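Local coordinates for protein ribonucleoside-diphosphate reductase (PDB 5IM3) that probably reduces ribonucleoside diphosphates to the deoxyribonucleotides needed for DNA synthesis, and binds dATP as an allosteric effector, at residues Asn202-Val206 and Leu226-Thr230; Leu212-Glu216 and Trp819-Val824; Ser220-Arg225 and Gln293-Tyr297; Asp667-His673 and Asn806-Asp812. All coordinates share one frame; numbering follows the deposited sequence.

Contact 1: Asn202-Val206 and Leu226-Thr230; sequences NTALV and LLMDT
Asn202 reaches across to Leu226, Asp229 and Thr230, a polar knob of helix 198-210 set into a hole of the antiparallel helix 219-239, in the second of two ATP-cone regions. The segment axes approach to 9.0 Å and run at 161° to each other, and the Asn202 side chain sits among Leu226, Leu227, Asp229 and Thr230. Both ends of its amide are used. ND2 donates to the backbone oxygen Leu226 O over 3.0 Å, in the plane of the amide and almost straight at 174°, while OD1 accepts from Thr230 OG1 at 2.7 Å, with the hydroxyl lying above the carbonyl plane. Two bonds to different residues thus fix the rotation of the buried amide. CG stands anti to the Asn202 backbone N (chi1 -179°), which carries the group straight out between the helices. One turn further along, the packing becomes apolar: Val206 CG2 lies 4.2 Å from Leu227 CB, and Leu205 CD2 meets Leu226 CD2 at 4.1 Å, the two leucines crossing at about a right angle. Leu205 also packs on helix 162-173, and Val206 and Leu227 both touch Tyr297. Asp229 offers Asn202 its CB, its carboxylate being held by salt bridges to Arg164 and Arg232. Leu226 O accepts a second hydrogen bond, from Asp229 N of its own helix, and this donor and Asn202 ND2 approach the oxygen from opposite faces of its carbonyl plane.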
loop_
_atom_site.group_PDB
_atom_site.type_symbol
_atom_site.label_atom_id
_atom_site.label_comp_id
_atom_site.label_asym_id
_atom_site.label_seq_id
_atom_site.Cartn_x
_atom_site.Cartn_y
_atom_site.Cartn_z
ATOM N N ASN A 202 -18.992 -14.628 -53.561
ATOM C CA ASN A 202 -17.683 -15.145 -53.177
ATOM C C ASN A 202 -17.390 -14.850 -51.712
ATOM O O ASN A 202 -16.893 -15.718 -50.985
ATOM C CB ASN A 202 -16.600 -14.544 -54.074
ATOM C CG ASN A 202 -15.214 -15.058 -53.738
ATOM O OD1 ASN A 202 -14.523 -14.502 -52.885
ATOM N ND2 ASN A 202 -14.797 -16.124 -54.412
ATOM N N THR A 203 -17.700 -13.632 -51.259
ATOM C CA THR A 203 -17.491 -13.294 -49.856
ATOM C C THR A 203 -18.335 -14.179 -48.949
ATOM O O THR A 203 -17.917 -14.501 -47.830
ATOM C CB THR A 203 -17.814 -11.816 -49.608
ATOM O OG1 THR A 203 -19.227 -11.605 -49.695
ATOM C CG2 THR A 203 -17.103 -10.921 -50.626
ATOM N N ALA A 204 -19.519 -14.589 -49.413
ATOM C CA ALA A 204 -20.324 -15.536 -48.651
ATOM C C ALA A 204 -19.636 -16.894 -48.563
ATOM O O ALA A 204 -19.675 -17.550 -47.515
ATOM C CB ALA A 204 -21.708 -15.674 -49.284
ATOM N N LEU A 205 -19.003 -17.333 -49.653
ATOM C CA LEU A 205 -18.212 -18.558 -49.603
ATOM C C LEU A 205 -17.048 -18.418 -48.632
ATOM O O LEU A 205 -16.723 -19.357 -47.899
ATOM C CB LEU A 205 -17.695 -18.909 -50.999
ATOM C CG LEU A 205 -18.392 -20.069 -51.710
ATOM C CD1 LEU A 205 -19.852 -19.750 -51.982
ATOM C CD2 LEU A 205 -17.661 -20.400 -52.998
ATOM N N VAL A 206 -16.407 -17.249 -48.616
ATOM C CA VAL A 206 -15.283 -17.031 -47.714
ATOM C C VAL A 206 -15.766 -16.958 -46.271
ATOM O O VAL A 206 -15.117 -17.485 -45.359
ATOM C CB VAL A 206 -14.514 -15.762 -48.126
ATOM C CG1 VAL A 206 -13.400 -15.449 -47.133
ATOM C CG2 VAL A 206 -13.945 -15.925 -49.528
ATOM N N LEU A 226 -10.499 -19.850 -51.996
ATOM C CA LEU A 226 -11.776 -19.297 -52.433
ATOM C C LEU A 226 -11.666 -17.800 -52.698
ATOM O O LEU A 226 -12.173 -17.305 -53.713
ATOM C CB LEU A 226 -12.854 -19.587 -51.388
ATOM C CG LEU A 226 -13.171 -21.070 -51.169
ATOM C CD1 LEU A 226 -14.083 -21.264 -49.965
ATOM C CD2 LEU A 226 -13.796 -21.677 -52.418
ATOM N N LEU A 227 -11.007 -17.063 -51.800
ATOM C CA LEU A 227 -10.811 -15.632 -52.008
ATOM C C LEU A 227 -10.047 -15.351 -53.295
ATOM O O LEU A 227 -10.254 -14.309 -53.927
ATOM C CB LEU A 227 -10.069 -15.030 -50.813
ATOM C CG LEU A 227 -9.680 -13.552 -50.916
ATOM C CD1 LEU A 227 -10.914 -12.677 -51.107
ATOM C CD2 LEU A 227 -8.896 -13.121 -49.680
ATOM N N MET A 228 -9.159 -16.264 -53.695
ATOM C CA MET A 228 -8.376 -16.066 -54.909
ATOM C C MET A 228 -9.264 -15.882 -56.132
ATOM O O MET A 228 -8.849 -15.250 -57.111
ATOM C CB MET A 228 -7.441 -17.257 -55.112
ATOM C CG MET A 228 -6.309 -17.006 -56.091
ATOM S SD MET A 228 -4.959 -16.068 -55.354
ATOM C CE MET A 228 -4.359 -17.263 -54.155
ATOM N N ASP A 229 -10.483 -16.427 -56.101
ATOM C CA ASP A 229 -11.375 -16.305 -57.249
ATOM C C ASP A 229 -11.725 -14.847 -57.519
ATOM O O ASP A 229 -11.821 -14.429 -58.679
ATOM C CB ASP A 229 -12.641 -17.130 -57.014
ATOM C CG ASP A 229 -13.310 -17.555 -58.307
ATOM O OD1 ASP A 229 -12.595 -18.000 -59.231
ATOM O OD2 ASP A 229 -14.550 -17.447 -58.399
ATOM N N THR A 230 -11.919 -14.056 -56.460
ATOM C CA THR A 230 -12.174 -12.629 -56.639
ATOM C C THR A 230 -10.947 -11.920 -57.192
ATOM O O THR A 230 -11.066 -11.024 -58.036
ATOM C CB THR A 230 -12.594 -11.990 -55.313
ATOM O OG1 THR A 230 -13.703 -12.705 -54.762
ATOM C CG2 THR A 230 -12.988 -10.531 -55.518
#

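Contact 2: Leu212-Glu216 and Trp819-Val824; sequences LVERE and WDPVMV
Arg215 and Trp819 join a helix-like turn, in which Glu216 N bonds back to Leu212 O, to the start of helix 821-829, where Asp820 is the N-cap and its OD1 accepts from Met823 N. The indole supplies the hydrogen bond between the two segments: Trp819 NE1 donates to Arg215 O at 2.9 Å and 166°, the acceptor lying in the ring plane. Glu214 O lies at the same ring's edge, 3.4 Å from Trp819 CZ2. The Arg215 chain, bent at chi2 (-66°) and again at chi3, folds back so that NH1 comes over a face of the indole, with guanidinium and ring planes 59° apart. One face of the guanidinium lies against the backbone at Asp820 and Pro821, and NH2 is 3.4 Å from Pro821 CD. Val824 CG2 packs over a face of the indole toward its rim, and Val824 CG1 approaches Glu214 OE1 at 4.0 Å. That carboxylate is held elsewhere, by Thr803 and Lys828. The contact joins an ATP-cone region to the barrel region at the surface: the loop between helices 198-210 and 219-239 meets helix 821-829, Trp819 also packs on helix 807-815, and Pro821 touches Leu58 of the second subunit.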
loop_
_atom_site.group_PDB
_atom_site.type_symbol
_atom_site.label_atom_id
_atom_site.label_comp_id
_atom_site.label_asym_id
_atom_site.label_seq_id
_atom_site.Cartn_x
_atom_site.Cartn_y
_atom_site.Cartn_z
ATOM N N LEU A 212 -14.810 -22.340 -40.248
ATOM C CA LEU A 212 -14.481 -23.744 -40.058
ATOM C C LEU A 212 -13.039 -23.971 -39.625
ATOM O O LEU A 212 -12.694 -25.101 -39.265
ATOM C CB LEU A 212 -14.747 -24.524 -41.353
ATOM C CG LEU A 212 -16.209 -24.668 -41.779
ATOM C CD1 LEU A 212 -16.295 -25.183 -43.205
ATOM C CD2 LEU A 212 -16.958 -25.598 -40.838
ATOM N N VAL A 213 -12.192 -22.937 -39.642
ATOM C CA VAL A 213 -10.805 -23.125 -39.232
ATOM C C VAL A 213 -10.706 -23.444 -37.747
ATOM O O VAL A 213 -9.713 -24.036 -37.309
ATOM C CB VAL A 213 -9.945 -21.887 -39.569
ATOM C CG1 VAL A 213 -10.124 -21.489 -41.028
ATOM C CG2 VAL A 213 -10.268 -20.717 -38.643
ATOM N N GLU A 214 -11.713 -23.066 -36.955
ATOM C CA GLU A 214 -11.671 -23.328 -35.520
ATOM C C GLU A 214 -11.630 -24.824 -35.235
ATOM O O GLU A 214 -10.920 -25.269 -34.324
ATOM C CB GLU A 214 -12.876 -22.683 -34.834
ATOM C CG GLU A 214 -12.843 -22.759 -33.314
ATOM C CD GLU A 214 -13.988 -22.005 -32.664
ATOM O OE1 GLU A 214 -14.932 -22.661 -32.177
ATOM O OE2 GLU A 214 -13.948 -20.757 -32.648
ATOM N N ARG A 215 -12.381 -25.616 -35.999
ATOM C CA ARG A 215 -12.406 -27.060 -35.805
ATOM C C ARG A 215 -11.425 -27.800 -36.704
ATOM O O ARG A 215 -11.129 -28.970 -36.440
ATOM C CB ARG A 215 -13.819 -27.603 -36.050
ATOM C CG ARG A 215 -14.881 -27.039 -35.110
ATOM C CD ARG A 215 -14.675 -27.470 -33.654
ATOM N NE ARG A 215 -15.083 -28.855 -33.400
ATOM C CZ ARG A 215 -14.252 -29.872 -33.175
ATOM N NH1 ARG A 215 -12.937 -29.693 -33.164
ATOM N NH2 ARG A 215 -14.743 -31.085 -32.953
ATOM N N GLU A 216 -10.913 -27.152 -37.747
ATOM C CA GLU A 216 -9.940 -27.786 -38.629
ATOM C C GLU A 216 -9.099 -26.718 -39.321
ATOM O O GLU A 216 -9.600 -26.014 -40.210
ATOM C CB GLU A 216 -10.643 -28.673 -39.657
ATOM C CG GLU A 216 -9.730 -29.199 -40.758
ATOM C CD GLU A 216 -8.546 -29.969 -40.211
ATOM O OE1 GLU A 216 -8.705 -30.607 -39.152
ATOM O OE2 GLU A 216 -7.462 -29.926 -40.832
ATOM N N TRP A 819 -8.881 -34.196 -29.756
ATOM C CA TRP A 819 -9.427 -33.028 -30.442
ATOM C C TRP A 819 -10.936 -33.205 -30.565
ATOM O O TRP A 819 -11.414 -34.011 -31.372
ATOM C CB TRP A 819 -8.776 -32.844 -31.811
ATOM C CG TRP A 819 -9.210 -31.586 -32.515
ATOM C CD1 TRP A 819 -9.887 -31.503 -33.697
ATOM C CD2 TRP A 819 -9.006 -30.234 -32.075
ATOM N NE1 TRP A 819 -10.111 -30.187 -34.024
ATOM C CE2 TRP A 819 -9.581 -29.388 -33.045
ATOM C CE3 TRP A 819 -8.389 -29.658 -30.959
ATOM C CZ2 TRP A 819 -9.558 -27.999 -32.934
ATOM C CZ3 TRP A 819 -8.368 -28.274 -30.852
ATOM C CH2 TRP A 819 -8.949 -27.463 -31.833
ATOM N N ASP A 820 -11.683 -32.453 -29.764
ATOM C CA ASP A 820 -13.133 -32.573 -29.708
ATOM C C ASP A 820 -13.696 -31.264 -29.172
ATOM O O ASP A 820 -12.937 -30.385 -28.740
ATOM C CB ASP A 820 -13.563 -33.765 -28.833
ATOM C CG ASP A 820 -12.749 -33.885 -27.562
ATOM O OD1 ASP A 820 -12.533 -32.858 -26.887
ATOM O OD2 ASP A 820 -12.328 -35.014 -27.236
ATOM N N PRO A 821 -15.020 -31.090 -29.208
ATOM C CA PRO A 821 -15.601 -29.818 -28.744
ATOM C C PRO A 821 -15.202 -29.409 -27.333
ATOM O O PRO A 821 -14.945 -28.219 -27.106
ATOM C CB PRO A 821 -17.107 -30.077 -28.857
ATOM C CG PRO A 821 -17.224 -31.017 -29.998
ATOM C CD PRO A 821 -16.014 -31.913 -29.922
ATOM N N VAL A 822 -15.142 -30.340 -26.378
ATOM C CA VAL A 822 -14.811 -29.946 -25.009
ATOM C C VAL A 822 -13.386 -29.410 -24.941
ATOM O O VAL A 822 -13.108 -28.443 -24.223
ATOM C CB VAL A 822 -15.026 -31.118 -24.030
ATOM C CG1 VAL A 822 -16.486 -31.556 -24.029
ATOM C CG2 VAL A 822 -14.120 -32.285 -24.370
ATOM N N MET A 823 -12.462 -30.019 -25.690
ATOM C CA MET A 823 -11.095 -29.512 -25.731
ATOM C C MET A 823 -11.060 -28.085 -26.261
ATOM O O MET A 823 -10.319 -27.241 -25.745
ATOM C CB MET A 823 -10.222 -30.426 -26.593
ATOM C CG MET A 823 -8.781 -29.956 -26.750
ATOM S SD MET A 823 -7.883 -29.843 -25.188
ATOM C CE MET A 823 -7.866 -31.561 -24.671
ATOM N N VAL A 824 -11.856 -27.798 -27.294
ATOM C CA VAL A 824 -11.920 -26.440 -27.828
ATOM C C VAL A 824 -12.450 -25.479 -26.773
ATOM O O VAL A 824 -11.937 -24.366 -26.614
ATOM C CB VAL A 824 -12.786 -26.412 -29.103
ATOM C CG1 VAL A 824 -13.015 -24.977 -29.575
ATOM C CG2 VAL A 824 -12.133 -27.240 -30.199
#

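Contact 3: Ser220-Arg225 and Gln293-Tyr297; sequences SYVTAR and QQFTY
Extended from CG to NE (chi2 172°), the Arg225 side chain reaches Gln293, whose own chain, bent at chi2 (-59°), folds back over it. This pairing lies where helix 219-239 of the ATP-cone region packs on the loop leading into helix 297-307 of the all-alpha region. Arg225 grips the backbone oxygen Gln293 O side-on with two nitrogens, NE at 3.2 Å in the carbonyl plane on a lone pair, and NH2 at 2.9 Å. Above this grip the Gln293 amide stacks on the guanidinium, their planes 24° apart, and Gln293 CB lies over one guanidinium face. Arg225 NH1 donates to the backbone oxygens of Ala172 and Glu174, so the guanidinium ties three parts of the chain together. Further along the loop, Ala224 fits its methyl against the backbone, with CB 3.3 Å from Phe295 O, and the Tyr221 ring presents its edge to Gln294 O. At the start of helix 297-307, Ser220 OG accepts a nearly straight bond from Tyr297 N at 3.2 Å. Thr296, the N-cap residue there, bonds through its hydroxyl to Gly299 N. The Tyr297 ring turns one face to Thr223 in a CH-pi contact: CG2 stands 3.8 Å from the ring centroid, with its nearest ring atom, Tyr297 CD1, at 3.5 Å.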
loop_
_atom_site.group_PDB
_atom_site.type_symbol
_atom_site.label_atom_id
_atom_site.label_comp_id
_atom_site.label_asym_id
_atom_site.label_seq_id
_atom_site.Cartn_x
_atom_site.Cartn_y
_atom_site.Cartn_z
ATOM N N SER A 220 -8.152 -22.894 -43.436
ATOM C CA SER A 220 -7.470 -21.642 -43.744
ATOM C C SER A 220 -6.962 -21.643 -45.179
ATOM O O SER A 220 -7.111 -20.648 -45.900
ATOM C CB SER A 220 -6.320 -21.413 -42.763
ATOM O OG SER A 220 -5.563 -20.267 -43.124
ATOM N N TYR A 221 -6.363 -22.753 -45.615
ATOM C CA TYR A 221 -5.961 -22.868 -47.014
ATOM C C TYR A 221 -7.174 -22.809 -47.930
ATOM O O TYR A 221 -7.143 -22.152 -48.976
ATOM C CB TYR A 221 -5.188 -24.166 -47.239
ATOM C CG TYR A 221 -3.969 -24.332 -46.359
ATOM C CD1 TYR A 221 -2.815 -23.593 -46.588
ATOM C CD2 TYR A 221 -3.969 -25.239 -45.308
ATOM C CE1 TYR A 221 -1.698 -23.747 -45.788
ATOM C CE2 TYR A 221 -2.858 -25.400 -44.503
ATOM C CZ TYR A 221 -1.726 -24.652 -44.747
ATOM O OH TYR A 221 -0.620 -24.813 -43.947
ATOM N N VAL A 222 -8.259 -23.490 -47.548
ATOM C CA VAL A 222 -9.479 -23.465 -48.350
ATOM C C VAL A 222 -10.024 -22.048 -48.438
ATOM O O VAL A 222 -10.490 -21.608 -49.496
ATOM C CB VAL A 222 -10.527 -24.430 -47.763
ATOM C CG1 VAL A 222 -11.798 -24.418 -48.606
ATOM C CG2 VAL A 222 -9.962 -25.842 -47.653
ATOM N N THR A 223 -9.988 -21.317 -47.324
ATOM C CA THR A 223 -10.492 -19.948 -47.320
ATOM C C THR A 223 -9.694 -19.068 -48.274
ATOM O O THR A 223 -10.270 -18.265 -49.017
ATOM C CB THR A 223 -10.444 -19.381 -45.901
ATOM O OG1 THR A 223 -11.090 -20.289 -44.998
ATOM C CG2 THR A 223 -11.144 -18.036 -45.838
ATOM N N ALA A 224 -8.366 -19.212 -48.273
ATOM C CA ALA A 224 -7.533 -18.412 -49.167
ATOM C C ALA A 224 -7.793 -18.763 -50.626
ATOM O O ALA A 224 -7.857 -17.874 -51.483
ATOM C CB ALA A 224 -6.057 -18.613 -48.826
ATOM N N ARG A 225 -7.945 -20.054 -50.929
ATOM C CA ARG A 225 -8.151 -20.466 -52.313
ATOM C C ARG A 225 -9.483 -19.963 -52.853
ATOM O O ARG A 225 -9.591 -19.663 -54.048
ATOM C CB ARG A 225 -8.058 -21.986 -52.419
ATOM C CG ARG A 225 -6.683 -22.518 -52.064
ATOM C CD ARG A 225 -6.664 -24.028 -51.987
ATOM N NE ARG A 225 -5.435 -24.521 -51.376
ATOM C CZ ARG A 225 -5.137 -25.806 -51.220
ATOM N NH1 ARG A 225 -5.979 -26.747 -51.633
ATOM N NH2 ARG A 225 -3.994 -26.151 -50.648
ATOM N N GLN A 293 -1.879 -22.498 -54.081
ATOM C CA GLN A 293 -2.515 -23.345 -53.082
ATOM C C GLN A 293 -1.795 -23.311 -51.738
ATOM O O GLN A 293 -2.358 -23.778 -50.742
ATOM C CB GLN A 293 -2.586 -24.788 -53.591
ATOM C CG GLN A 293 -3.200 -24.948 -54.982
ATOM C CD GLN A 293 -4.621 -24.422 -55.066
ATOM O OE1 GLN A 293 -4.843 -23.214 -55.135
ATOM N NE2 GLN A 293 -5.592 -25.329 -55.055
ATOM N N GLN A 294 -0.577 -22.766 -51.686
ATOM C CA GLN A 294 0.199 -22.750 -50.452
ATOM C C GLN A 294 -0.305 -21.725 -49.447
ATOM O O GLN A 294 0.030 -21.825 -48.263
ATOM C CB GLN A 294 1.672 -22.457 -50.761
ATOM C CG GLN A 294 2.312 -23.416 -51.752
ATOM C CD GLN A 294 3.666 -22.936 -52.234
ATOM O OE1 GLN A 294 4.100 -21.828 -51.908
ATOM N NE2 GLN A 294 4.342 -23.767 -53.019
ATOM N N PHE A 295 -1.108 -20.760 -49.883
ATOM C CA PHE A 295 -1.397 -19.584 -49.076
ATOM C C PHE A 295 -2.373 -19.891 -47.950
ATOM O O PHE A 295 -3.412 -20.527 -48.164
ATOM C CB PHE A 295 -1.965 -18.466 -49.947
ATOM C CG PHE A 295 -0.923 -17.691 -50.692
ATOM C CD1 PHE A 295 -0.064 -16.841 -50.018
ATOM C CD2 PHE A 295 -0.810 -17.802 -52.067
ATOM C CE1 PHE A 295 0.895 -16.123 -50.699
ATOM C CE2 PHE A 295 0.147 -17.086 -52.753
ATOM C CZ PHE A 295 1.001 -16.246 -52.070
ATOM N N THR A 296 -2.033 -19.431 -46.751
ATOM C CA THR A 296 -3.000 -19.292 -45.679
ATOM C C THR A 296 -3.847 -18.045 -45.918
ATOM O O THR A 296 -3.477 -17.148 -46.684
ATOM C CB THR A 296 -2.297 -19.188 -44.326
ATOM O OG1 THR A 296 -1.501 -17.995 -44.291
ATOM C CG2 THR A 296 -1.401 -20.394 -44.092
ATOM N N TYR A 297 -5.002 -17.998 -45.254
ATOM C CA TYR A 297 -5.891 -16.851 -45.408
ATOM C C TYR A 297 -5.205 -15.565 -44.964
ATOM O O TYR A 297 -5.330 -14.523 -45.621
ATOM C CB TYR A 297 -7.177 -17.083 -44.618
ATOM C CG TYR A 297 -8.203 -15.986 -44.766
ATOM C CD1 TYR A 297 -8.626 -15.567 -46.021
ATOM C CD2 TYR A 297 -8.767 -15.383 -43.649
ATOM C CE1 TYR A 297 -9.570 -14.568 -46.161
ATOM C CE2 TYR A 297 -9.715 -14.384 -43.779
ATOM C CZ TYR A 297 -10.112 -13.982 -45.038
ATOM O OH TYR A 297 -11.054 -12.989 -45.175
#

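Contact 4: Asp667-His673 and Asn806-Asp812; sequences DALYLQH and NPYLVRD
Tyr670 and Tyr808 form the centre of a helix packing in the barrel region, where helices 665-672 and 807-815 lie side by side, their axes in the two segments nearly parallel (11°) and 10.6 Å apart. The rings meet obliquely, centroids 5.3 Å apart and planes at 41°, with Tyr670 CD2 set 3.5 Å from Tyr808 CG. Tyr808 is wedged between neighbours on the first helix: Leu671 CD2 touches the ring edge at CE2 (3.6 Å), while Asp667 CG comes within 3.4 Å of Tyr808 CE1. Leu671 CD2 also meets Arg811 NH2. Asn806 accepts from Tyr808 N through OD1 and so caps the start of the helix that carries Tyr808; its ND2 turns to Asn791. Tyr670 OH is hydrogen-bonded to Thr788, and its ring stacks on Tyr848. At the other end His673 leaves the first helix in a Schellman motif with positive phi. Its NE2 donates to Asp812 OD1 at 3.3 Å, on the syn side of the carboxylate and somewhat bent at 141°. Asp812 OD2 is bonded to Tyr848 OH, so both carboxylate oxygens are engaged. The acidic partner would tend to stabilise a protonated imidazole, though Arg811 NH2, 5.7 Å from His673 NE2, would probably oppose this.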
loop_
_atom_site.group_PDB
_atom_site.type_symbol
_atom_site.label_atom_id
_atom_site.label_comp_id
_atom_site.label_asym_id
_atom_site.label_seq_id
_atom_site.Cartn_x
_atom_site.Cartn_y
_atom_site.Cartn_z
ATOM N N ASP A 667 7.942 -23.323 -34.969
ATOM C CA ASP A 667 7.237 -24.328 -35.754
ATOM C C ASP A 667 8.160 -25.475 -36.148
ATOM O O ASP A 667 7.715 -26.624 -36.238
ATOM C CB ASP A 667 6.622 -23.683 -36.994
ATOM C CG ASP A 667 5.475 -22.746 -36.655
ATOM O OD1 ASP A 667 5.190 -22.562 -35.452
ATOM O OD2 ASP A 667 4.863 -22.186 -37.589
ATOM N N ALA A 668 9.442 -25.190 -36.379
ATOM C CA ALA A 668 10.389 -26.265 -36.654
ATOM C C ALA A 668 10.564 -27.167 -35.439
ATOM O O ALA A 668 10.752 -28.379 -35.583
ATOM C CB ALA A 668 11.733 -25.686 -37.094
ATOM N N LEU A 669 10.518 -26.591 -34.232
ATOM C CA LEU A 669 10.560 -27.403 -33.020
ATOM C C LEU A 669 9.354 -28.332 -32.943
ATOM O O LEU A 669 9.490 -29.511 -32.596
ATOM C CB LEU A 669 10.615 -26.506 -31.780
ATOM C CG LEU A 669 11.887 -25.701 -31.520
ATOM C CD1 LEU A 669 11.682 -24.783 -30.326
ATOM C CD2 LEU A 669 13.083 -26.606 -31.288
ATOM N N TYR A 670 8.162 -27.817 -33.256
ATOM C CA TYR A 670 6.967 -28.654 -33.252
ATOM C C TYR A 670 7.153 -29.879 -34.135
ATOM O O TYR A 670 6.828 -31.004 -33.737
ATOM C CB TYR A 670 5.753 -27.848 -33.725
ATOM C CG TYR A 670 5.301 -26.735 -32.798
ATOM C CD1 TYR A 670 5.506 -26.809 -31.425
ATOM C CD2 TYR A 670 4.656 -25.613 -33.303
ATOM C CE1 TYR A 670 5.086 -25.794 -30.582
ATOM C CE2 TYR A 670 4.235 -24.593 -32.471
ATOM C CZ TYR A 670 4.450 -24.688 -31.111
ATOM O OH TYR A 670 4.028 -23.676 -30.281
ATOM N N LEU A 671 7.673 -29.679 -35.350
ATOM C CA LEU A 671 7.819 -30.789 -36.286
ATOM C C LEU A 671 8.772 -31.857 -35.775
ATOM O O LEU A 671 8.691 -33.006 -36.218
ATOM C CB LEU A 671 8.299 -30.271 -37.642
ATOM C CG LEU A 671 7.308 -29.393 -38.406
ATOM C CD1 LEU A 671 7.918 -28.904 -39.711
ATOM C CD2 LEU A 671 6.011 -30.149 -38.677
ATOM N N GLN A 672 9.676 -31.504 -34.867
ATOM C CA GLN A 672 10.557 -32.466 -34.226
ATOM C C GLN A 672 10.044 -32.896 -32.858
ATOM O O GLN A 672 10.670 -33.739 -32.209
ATOM C CB GLN A 672 11.965 -31.875 -34.099
ATOM C CG GLN A 672 12.546 -31.386 -35.422
ATOM C CD GLN A 672 13.862 -30.658 -35.250
ATOM O OE1 GLN A 672 14.920 -31.280 -35.170
ATOM N NE2 GLN A 672 13.803 -29.330 -35.190
ATOM N N HIS A 673 8.910 -32.346 -32.417
ATOM C CA HIS A 673 8.349 -32.633 -31.097
ATOM C C HIS A 673 9.347 -32.302 -29.992
ATOM O O HIS A 673 9.460 -33.016 -28.993
ATOM C CB HIS A 673 7.887 -34.087 -31.000
ATOM C CG HIS A 673 6.780 -34.426 -31.950
ATOM N ND1 HIS A 673 7.012 -34.860 -33.237
ATOM C CD2 HIS A 673 5.435 -34.383 -31.804
ATOM C CE1 HIS A 673 5.857 -35.078 -33.840
ATOM N NE2 HIS A 673 4.884 -34.794 -32.993
ATOM N N ASN A 806 -3.406 -22.712 -32.744
ATOM C CA ASN A 806 -2.131 -23.251 -33.210
ATOM C C ASN A 806 -2.359 -24.493 -34.068
ATOM O O ASN A 806 -2.802 -25.527 -33.551
ATOM C CB ASN A 806 -1.241 -23.579 -32.009
ATOM C CG ASN A 806 0.129 -24.099 -32.409
ATOM O OD1 ASN A 806 0.327 -24.599 -33.518
ATOM N ND2 ASN A 806 1.084 -23.993 -31.493
ATOM N N PRO A 807 -2.079 -24.432 -35.376
ATOM C CA PRO A 807 -2.323 -25.610 -36.226
ATOM C C PRO A 807 -1.525 -26.835 -35.817
ATOM O O PRO A 807 -1.985 -27.964 -36.041
ATOM C CB PRO A 807 -1.921 -25.120 -37.625
ATOM C CG PRO A 807 -2.017 -23.639 -37.558
ATOM C CD PRO A 807 -1.635 -23.271 -36.161
ATOM N N TYR A 808 -0.342 -26.654 -35.229
ATOM C CA TYR A 808 0.450 -27.803 -34.804
ATOM C C TYR A 808 -0.147 -28.448 -33.558
ATOM O O TYR A 808 -0.131 -29.678 -33.419
ATOM C CB TYR A 808 1.898 -27.377 -34.554
ATOM C CG TYR A 808 2.615 -26.901 -35.799
ATOM C CD1 TYR A 808 2.485 -25.590 -36.239
ATOM C CD2 TYR A 808 3.423 -27.760 -36.533
ATOM C CE1 TYR A 808 3.138 -25.148 -37.374
ATOM C CE2 TYR A 808 4.078 -27.326 -37.670
ATOM C CZ TYR A 808 3.933 -26.019 -38.086
ATOM O OH TYR A 808 4.586 -25.580 -39.215
ATOM N N LEU A 809 -0.688 -27.634 -32.647
ATOM C CA LEU A 809 -1.306 -28.173 -31.439
ATOM C C LEU A 809 -2.496 -29.057 -31.782
ATOM O O LEU A 809 -2.627 -30.175 -31.267
ATOM C CB LEU A 809 -1.737 -27.032 -30.517
ATOM C CG LEU A 809 -2.588 -27.445 -29.310
ATOM C CD1 LEU A 809 -1.850 -28.455 -28.450
ATOM C CD2 LEU A 809 -2.976 -26.224 -28.496
ATOM N N VAL A 810 -3.383 -28.565 -32.649
ATOM C CA VAL A 810 -4.559 -29.344 -33.029
ATOM C C VAL A 810 -4.142 -30.631 -33.729
ATOM O O VAL A 810 -4.768 -31.681 -33.549
ATOM C CB VAL A 810 -5.513 -28.500 -33.900
ATOM C CG1 VAL A 810 -4.768 -27.752 -34.983
ATOM C CG2 VAL A 810 -6.580 -29.383 -34.536
ATOM N N ARG A 811 -3.081 -30.574 -34.534
ATOM C CA ARG A 811 -2.634 -31.769 -35.245
ATOM C C ARG A 811 -2.159 -32.842 -34.270
ATOM O O ARG A 811 -2.443 -34.031 -34.459
ATOM C CB ARG A 811 -1.526 -31.404 -36.233
ATOM C CG ARG A 811 -1.137 -32.527 -37.182
ATOM C CD ARG A 811 -0.312 -32.007 -38.348
ATOM N NE ARG A 811 0.970 -31.445 -37.922
ATOM C CZ ARG A 811 2.093 -32.146 -37.789
ATOM N NH1 ARG A 811 2.111 -33.449 -38.044
ATOM N NH2 ARG A 811 3.207 -31.544 -37.395
ATOM N N ASP A 812 -1.445 -32.442 -33.216
ATOM C CA ASP A 812 -0.991 -33.411 -32.222
ATOM C C ASP A 812 -2.154 -33.936 -31.392
ATOM O O ASP A 812 -2.188 -35.121 -31.044
ATOM C CB ASP A 812 0.070 -32.785 -31.314
ATOM C CG ASP A 812 1.466 -32.845 -31.909
ATOM O OD1 ASP A 812 1.771 -33.815 -32.633
ATOM O OD2 ASP A 812 2.265 -31.922 -31.643
#

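Contacts 1 and 3 share helix 219-239 and lie about 11 Å apart between centres, touching where Val206 packs on Thr223 and Met228 on Phe295. Their segments alternate along the chain, and through the two contacts this helix is held to helix 198-210 and to the entry of helix 297-307. Contact 2 begins in the loop between helices 198-210 and 219-239 and closes some 600 residues later. It touches contact 3 through Val213 and Ser220, and contact 4 through Trp819 and Val810, helices 807-815 and 821-829 being consecutive. Contacts 1 and 4, about 28 Å apart between centres, do not touch. Contact 2 ties the ATP-cone region directly to the barrel region, contact 3 to the all-alpha region.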